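Local atomic coordinates of MaoC-like dehydratase (PDB entry 3EXZ), a protein that probably works as a hydro-lyase, as in hot-dog-fold MaoC-like dehydratases that act on enoyl-CoA thioesters, although its own substrate is not established. Residues Trp58-Ile63 with Glu131-Ser136; Leu67-Gly72 with Gln77-Ala82. All blocks are in the same frame, centred on the assembly; numbering follows the deposited sequence.

Contact 1. Residues Trp58-Ile63 with Glu131-Ser136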
# COMPACT_ATOMS: atom_id res chain seq x y z
N TRP A 58 5.68 -1.83 -0.80
CA TRP A 58 4.52 -1.75 -1.70
C TRP A 58 4.32 -3.01 -2.53
O TRP A 58 3.23 -3.29 -3.01
CB TRP A 58 4.63 -0.50 -2.56
CG TRP A 58 4.69 0.70 -1.69
CD1 TRP A 58 5.78 1.48 -1.44
CD2 TRP A 58 3.63 1.20 -0.87
NE1 TRP A 58 5.47 2.45 -0.53
CE2 TRP A 58 4.15 2.32 -0.17
CE3 TRP A 58 2.29 0.85 -0.69
CZ2 TRP A 58 3.37 3.06 0.73
CZ3 TRP A 58 1.51 1.59 0.20
CH2 TRP A 58 2.06 2.69 0.89
N HIS A 59 5.40 -3.78 -2.67
CA HIS A 59 5.34 -5.05 -3.39
C HIS A 59 4.71 -6.06 -2.39
O HIS A 59 3.83 -6.85 -2.75
CB HIS A 59 6.74 -5.47 -3.82
CG HIS A 59 6.78 -6.75 -4.60
ND1 HIS A 59 7.94 -7.45 -4.82
CD2 HIS A 59 5.79 -7.44 -5.23
CE1 HIS A 59 7.68 -8.51 -5.55
NE2 HIS A 59 6.38 -8.53 -5.82
N THR A 60 5.16 -6.02 -1.14
CA THR A 60 4.61 -6.88 -0.09
C THR A 60 3.11 -6.57 0.09
O THR A 60 2.30 -7.49 0.24
CB THR A 60 5.37 -6.67 1.24
OG1 THR A 60 6.72 -7.11 1.06
CG2 THR A 60 4.75 -7.46 2.38
N ALA A 61 2.74 -5.29 0.06
CA ALA A 61 1.33 -4.90 0.21
C ALA A 61 0.49 -5.45 -0.97
O ALA A 61 -0.62 -5.94 -0.76
CB ALA A 61 1.20 -3.35 0.32
N ALA A 62 1.03 -5.38 -2.19
CA ALA A 62 0.32 -5.89 -3.39
C ALA A 62 0.12 -7.41 -3.33
O ALA A 62 -0.97 -7.91 -3.64
CB ALA A 62 1.09 -5.51 -4.66
N ILE A 63 1.17 -8.14 -2.95
CA ILE A 63 1.12 -9.60 -2.78
C ILE A 63 0.09 -9.93 -1.67
O ILE A 63 -0.65 -10.91 -1.76
CB ILE A 63 2.51 -10.15 -2.37
CG1 ILE A 63 3.45 -10.10 -3.57
CG2 ILE A 63 2.40 -11.57 -1.83
CD1 ILE A 63 4.89 -10.43 -3.22
N GLU A 131 7.78 -14.43 11.36
CA GLU A 131 7.95 -12.99 11.51
C GLU A 131 6.94 -12.22 10.65
O GLU A 131 6.56 -12.66 9.56
CB GLU A 131 9.35 -12.55 11.08
CG GLU A 131 10.48 -13.46 11.54
CD GLU A 131 11.83 -13.04 10.97
OE1 GLU A 131 11.92 -12.85 9.74
OE2 GLU A 131 12.80 -12.92 11.75
N VAL A 132 6.53 -11.06 11.14
CA VAL A 132 5.59 -10.22 10.42
C VAL A 132 6.29 -9.27 9.47
O VAL A 132 7.03 -8.37 9.91
CB VAL A 132 4.75 -9.38 11.42
CG1 VAL A 132 3.70 -8.57 10.67
CG2 VAL A 132 4.09 -10.29 12.45
N VAL A 133 6.10 -9.46 8.16
CA VAL A 133 6.69 -8.56 7.17
C VAL A 133 5.72 -7.41 6.83
O VAL A 133 6.09 -6.45 6.16
CB VAL A 133 7.15 -9.28 5.88
CG1 VAL A 133 8.20 -10.33 6.25
CG2 VAL A 133 5.98 -9.90 5.14
N GLN A 134 4.48 -7.52 7.29
CA GLN A 134 3.51 -6.45 7.09
C GLN A 134 2.29 -6.64 7.95
O GLN A 134 1.81 -7.77 8.13
CB GLN A 134 3.03 -6.34 5.63
CG GLN A 134 2.09 -5.14 5.40
CD GLN A 134 1.53 -5.06 3.99
OE1 GLN A 134 0.37 -5.43 3.73
NE2 GLN A 134 2.35 -4.57 3.06
N ARG A 135 1.81 -5.55 8.53
CA ARG A 135 0.56 -5.59 9.27
C ARG A 135 -0.28 -4.48 8.65
O ARG A 135 0.16 -3.33 8.51
CB ARG A 135 0.72 -5.34 10.77
CG ARG A 135 -0.60 -4.96 11.43
CD ARG A 135 -0.46 -5.00 12.94
NE ARG A 135 -0.29 -6.37 13.42
CZ ARG A 135 -0.32 -6.72 14.70
NH1 ARG A 135 -0.54 -5.80 15.64
NH2 ARG A 135 -0.14 -7.99 15.05
N SER A 136 -1.49 -4.85 8.26
CA SER A 136 -2.43 -3.93 7.66
C SER A 136 -3.74 -4.02 8.45
O SER A 136 -4.43 -5.03 8.40
CB SER A 136 -2.65 -4.31 6.19
OG SER A 136 -3.53 -3.41 5.54
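With CG anti to the backbone N (chi1 -176°) and the chain extended beyond it, Gln134 sends its amide off the strand onto the helix at Thr60 and Ala61, an example of how a long side chain is laid between a sheet and the helix it wraps. The closest pair of CA atoms across the contact, Thr60 CA and Gln134 CA, is 7.3 Å apart. Thr60 slides past Gln134 in the opposite direction: its CG2, set anti to its own backbone N, lies 3.8 Å from Gln134 CB. That same methyl meets the tip of a valine branch, with Thr60 CG2 3.9 Å from Val133 CG2. Farther out along the glutamine, Gln134 CD reaches 3.8 Å from Ala61 CA, laying the buried amide against the helix backbone. Truncation of Gln134 to an alanine would remove that amide and is likely to open a gap beside Ala61. Thr60 OG1 is satisfied by a hydrogen bond to Thr92 OG1. Val133 and Gln134 together face Thr125 as a classic beta bulge on strand 132-143. The contact seats helix 57-72 against strand 132-143, where Gln134 also touches Leu86 of strand 81-87 and Thr125 of strand 116-126, while Trp58 of the second subunit packs on Ala61.

Contact 2. Residues Leu67-Gly72 with Gln77-Ala82; sequences LLVTSG and QGIIGA
Ile79 meets the helix through a single methyl, CD1, which rests on the junction between Leu68 and Val69. Ile79 CD1 lies 3.8 Å from Leu68 O and also meets Leu68 CB, so it touches the backbone as well as a side chain. Val69 comes in at an oblique angle from the next position, with its CG2 4.1 Å from Ile79 CD1. The isoleucine gets there because CG1 is anti to its carbonyl carbon (chi1 -60°) and the chain runs on extended (chi2 168°), carrying CD1 off the loop. Just before it, Gly78 has a positive phi of 94°, at which a CB would jam against the carbonyl O of Gln77. On the helix side, the last turn widens into a pi-type turn at 68-72. Leu67 O accepts from three donors there: Ser71 N at 2.9 Å, Gly72 N, and Ser71 OG, whose bond lies in the carbonyl plane on a lone pair. Ser71 OG is also bonded to Ala17 N, which ties the helix end to strand 13-20. Leu73 touches both Leu68 and Ile79, while Val140 of strand 132-143 and Gln36 of the second subunit also border Ile79. No hydrogen bond crosses between the two segments: a methyl rests on side chains and a backbone carbonyl, so van der Waals packing joins helix to loop, and the directional bonds named here lie at the helix end.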
# COMPACT_ATOMS: atom_id res chain seq x y z
N LEU A 67 -3.24 -12.38 -2.11
CA LEU A 67 -3.54 -13.49 -1.21
C LEU A 67 -4.89 -13.32 -0.53
O LEU A 67 -5.63 -14.28 -0.33
CB LEU A 67 -2.47 -13.62 -0.13
CG LEU A 67 -1.07 -13.96 -0.65
CD1 LEU A 67 -0.08 -14.04 0.51
CD2 LEU A 67 -1.14 -15.27 -1.42
N LEU A 68 -5.19 -12.09 -0.14
CA LEU A 68 -6.45 -11.78 0.52
C LEU A 68 -7.61 -12.04 -0.44
O LEU A 68 -8.60 -12.69 -0.09
CB LEU A 68 -6.46 -10.31 0.96
CG LEU A 68 -6.47 -9.96 2.47
CD1 LEU A 68 -5.58 -10.90 3.26
CD2 LEU A 68 -6.05 -8.50 2.67
N VAL A 69 -7.46 -11.55 -1.67
CA VAL A 69 -8.51 -11.69 -2.65
C VAL A 69 -8.75 -13.13 -3.07
O VAL A 69 -9.90 -13.57 -3.14
CB VAL A 69 -8.21 -10.82 -3.91
CG1 VAL A 69 -9.06 -11.26 -5.09
CG2 VAL A 69 -8.49 -9.35 -3.60
N THR A 70 -7.67 -13.87 -3.31
CA THR A 70 -7.82 -15.23 -3.78
C THR A 70 -8.02 -16.30 -2.71
O THR A 70 -8.60 -17.34 -3.00
CB THR A 70 -6.65 -15.61 -4.74
OG1 THR A 70 -5.39 -15.46 -4.08
CG2 THR A 70 -6.67 -14.70 -5.99
N SER A 71 -7.60 -16.04 -1.48
CA SER A 71 -7.79 -17.04 -0.44
C SER A 71 -7.94 -16.55 1.00
O SER A 71 -8.71 -17.12 1.77
CB SER A 71 -6.64 -18.06 -0.47
OG SER A 71 -5.36 -17.42 -0.42
N GLY A 72 -7.24 -15.48 1.34
CA GLY A 72 -7.25 -14.98 2.71
C GLY A 72 -8.48 -14.36 3.32
O GLY A 72 -8.74 -14.57 4.50
N GLN A 77 -18.72 -10.44 -2.00
CA GLN A 77 -18.82 -9.26 -2.84
C GLN A 77 -17.51 -8.50 -3.03
O GLN A 77 -17.50 -7.35 -3.49
CB GLN A 77 -19.93 -8.34 -2.31
CG GLN A 77 -21.30 -9.01 -2.27
CD GLN A 77 -22.40 -8.04 -1.87
OE1 GLN A 77 -22.36 -7.47 -0.78
NE2 GLN A 77 -23.37 -7.85 -2.75
N GLY A 78 -16.41 -9.14 -2.66
CA GLY A 78 -15.11 -8.52 -2.86
C GLY A 78 -14.57 -7.75 -1.68
O GLY A 78 -15.24 -7.64 -0.66
N ILE A 79 -13.37 -7.21 -1.83
CA ILE A 79 -12.76 -6.47 -0.74
C ILE A 79 -12.64 -5.01 -1.16
O ILE A 79 -11.93 -4.68 -2.10
CB ILE A 79 -11.37 -7.06 -0.37
CG1 ILE A 79 -11.53 -8.53 0.05
CG2 ILE A 79 -10.73 -6.23 0.75
CD1 ILE A 79 -10.23 -9.29 0.16
N ILE A 80 -13.37 -4.15 -0.46
CA ILE A 80 -13.36 -2.73 -0.77
C ILE A 80 -12.82 -1.98 0.43
O ILE A 80 -13.46 -1.89 1.48
CB ILE A 80 -14.78 -2.26 -1.16
CG1 ILE A 80 -15.19 -2.93 -2.48
CG2 ILE A 80 -14.80 -0.76 -1.33
CD1 ILE A 80 -16.62 -2.63 -2.90
N GLY A 81 -11.62 -1.44 0.25
CA GLY A 81 -10.96 -0.73 1.33
C GLY A 81 -11.21 0.76 1.41
O GLY A 81 -11.19 1.45 0.39
N ALA A 82 -11.51 1.24 2.62
CA ALA A 82 -11.71 2.67 2.81
C ALA A 82 -10.34 3.24 3.20
O ALA A 82 -9.92 4.30 2.71
CB ALA A 82 -12.74 2.92 3.92

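In the fold
Contacts 1 and 2 lie about 14 Å apart, centre to centre, and share helix 57-72: its early turns serve the first and its final turn the second. Along the chain the order is 58-63, 67-72, 77-82 and 131-136, so the local contact 2 falls between the two halves of the long-range contact 1. After the helix, the chain turns back through 77-82 into strand 81-87, outermost in this chain's antiparallel sheet, whose neighbour 132-143 carries the partner in contact 1. The helix thus packs directly on the sheet in contact 1 and on the loop leading back into it in contact 2, within the hot-dog fold, in which a sheet wraps a central helix; both contacts also border the second subunit.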